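Side-chain contact in chromatin structure-remodeling complex subunit RSC2 (Saccharomyces cerevisiae, PDB 4BB7), which serves, through this BAH domain, as a histone H3-binding, chromatin-binding component of the RSC complex, which remodels nucleosomes in an ATP-dependent manner: residues Tyr105-Phe109 / Thr110-Arg114. Numbering follows the deposited sequence.
Sequences YVIHF and TRYQR
His108 O accepts two backbone bonds where strand 105-108 turns into the short helix 109-114. The bond from Tyr112 N to His108 O, 3.0 Å long, is sound: its N-H...O angle is 163°, with the donor tilted somewhat from the carbonyl plane. That from Arg111 N is weak, strongly bent. His108 thus stands at the N-cap, and the segment axes diverge by 84°, a sharp change of direction that lets Arg111 reach back beside the strand. Arg111 leaves the helix with CG opposite the backbone N (chi1 172°) and stays extended as far as NE, which carries it past Ile107 to the rim of the Tyr105 ring. There NH1 donates to Tyr105 OH at 3.0 Å; the hydroxyl lies in the guanidinium plane and NH1 in the ring plane, although the two planes stand steeply to one another. Ile107 CD1 sits over one guanidinium face, off its centre, and also touches Tyr112 CB at 3.6 Å, wedging between both side chains. The Gln113 amide lies close by the Phe109 ring, which stacks with Tyr82; the two planes are only shallowly inclined, Gln113 CD 3.7 Å from Phe109 CE2. The ring of His108 stacks on Trp145 and its NE2 bonds Ile142 O, while Arg111 NE and NH2 reach Thr160 OG1 and Ala159 O. A leucine at Arg111 would probably leave Tyr105 OH, Thr160 OG1 and Ala159 O without these donors, losing the side chain's polar tie from the helix to the Tyr105 ring and residues 159-160. Since three guanidinium nitrogens bond to neutral oxygens, the group is probably held against rotation by directed hydrogen bonds, without a carboxylate among these partners, at a strand-helix junction of the BAH domain.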
# COMPACT_ATOMS: atom_id res chain seq x y z
N TYR A 105 -11.44 2.61 21.97
CA TYR A 105 -12.20 3.80 21.64
C TYR A 105 -11.40 5.08 21.88
O TYR A 105 -10.85 5.27 22.97
CB TYR A 105 -13.52 3.84 22.42
CG TYR A 105 -14.52 4.82 21.86
CD1 TYR A 105 -15.33 4.48 20.79
CD2 TYR A 105 -14.65 6.10 22.40
CE1 TYR A 105 -16.24 5.38 20.27
CE2 TYR A 105 -15.56 7.00 21.89
CZ TYR A 105 -16.36 6.63 20.83
OH TYR A 105 -17.27 7.52 20.31
N VAL A 106 -11.34 5.94 20.87
CA VAL A 106 -10.71 7.24 21.01
C VAL A 106 -11.77 8.33 21.01
O VAL A 106 -12.57 8.43 20.08
CB VAL A 106 -9.70 7.51 19.87
CG1 VAL A 106 -9.15 8.93 19.97
CG2 VAL A 106 -8.58 6.48 19.89
N ILE A 107 -11.79 9.14 22.07
CA ILE A 107 -12.76 10.23 22.19
C ILE A 107 -12.10 11.60 21.99
O ILE A 107 -10.92 11.79 22.30
CB ILE A 107 -13.50 10.19 23.55
CG1 ILE A 107 -14.73 11.11 23.53
CG2 ILE A 107 -12.57 10.57 24.69
CD1 ILE A 107 -15.54 11.05 24.80
N HIS A 108 -12.88 12.55 21.47
CA HIS A 108 -12.38 13.90 21.24
C HIS A 108 -12.40 14.73 22.52
O HIS A 108 -13.43 14.84 23.19
CB HIS A 108 -13.23 14.59 20.16
CG HIS A 108 -12.70 15.93 19.75
ND1 HIS A 108 -13.53 17.01 19.52
CD2 HIS A 108 -11.44 16.36 19.52
CE1 HIS A 108 -12.79 18.05 19.17
NE2 HIS A 108 -11.52 17.68 19.17
N PHE A 109 -11.25 15.31 22.87
CA PHE A 109 -11.12 16.03 24.14
C PHE A 109 -12.29 16.97 24.44
O PHE A 109 -12.83 16.96 25.54
CB PHE A 109 -9.81 16.81 24.20
CG PHE A 109 -9.69 17.67 25.43
CD1 PHE A 109 -9.57 17.09 26.69
CD2 PHE A 109 -9.69 19.05 25.34
CE1 PHE A 109 -9.45 17.87 27.83
CE2 PHE A 109 -9.58 19.84 26.47
CZ PHE A 109 -9.46 19.25 27.72
N THR A 110 -12.66 17.78 23.46
CA THR A 110 -13.72 18.76 23.68
C THR A 110 -15.02 18.08 24.11
O THR A 110 -15.78 18.62 24.91
CB THR A 110 -13.95 19.63 22.44
OG1 THR A 110 -12.69 20.07 21.91
CG2 THR A 110 -14.80 20.85 22.78
N ARG A 111 -15.27 16.89 23.57
CA ARG A 111 -16.45 16.10 23.93
C ARG A 111 -16.31 15.45 25.32
O ARG A 111 -17.18 15.63 26.18
CB ARG A 111 -16.71 15.03 22.86
CG ARG A 111 -17.78 14.02 23.22
CD ARG A 111 -17.96 13.01 22.09
NE ARG A 111 -18.89 11.95 22.43
CZ ARG A 111 -18.80 10.69 21.98
NH1 ARG A 111 -17.80 10.34 21.18
NH2 ARG A 111 -19.70 9.79 22.35
N TYR A 112 -15.23 14.72 25.54
CA TYR A 112 -14.96 14.11 26.84
C TYR A 112 -14.94 15.18 27.93
O TYR A 112 -15.06 14.89 29.12
CB TYR A 112 -13.62 13.36 26.81
CG TYR A 112 -13.45 12.33 27.90
CD1 TYR A 112 -14.55 11.83 28.59
CD2 TYR A 112 -12.19 11.85 28.25
CE1 TYR A 112 -14.40 10.88 29.59
CE2 TYR A 112 -12.03 10.90 29.25
CZ TYR A 112 -13.14 10.42 29.91
OH TYR A 112 -12.99 9.48 30.90
N GLN A 113 -14.78 16.43 27.50
CA GLN A 113 -14.72 17.56 28.41
C GLN A 113 -16.10 17.87 28.98
O GLN A 113 -16.24 18.25 30.14
CB GLN A 113 -14.16 18.78 27.68
CG GLN A 113 -13.43 19.77 28.56
CD GLN A 113 -12.90 20.96 27.79
OE1 GLN A 113 -13.08 21.05 26.57
NE2 GLN A 113 -12.26 21.89 28.49
N ARG A 114 -17.12 17.69 28.14
CA ARG A 114 -18.50 18.01 28.50
C ARG A 114 -19.20 16.84 29.17
O ARG A 114 -20.09 17.04 30.00
CB ARG A 114 -19.29 18.42 27.26
CG ARG A 114 -18.83 19.71 26.59
CD ARG A 114 -18.69 19.53 25.09
NE ARG A 114 -19.71 18.63 24.55
CZ ARG A 114 -19.76 18.22 23.28
NH1 ARG A 114 -18.85 18.64 22.42
NH2 ARG A 114 -20.72 17.40 22.88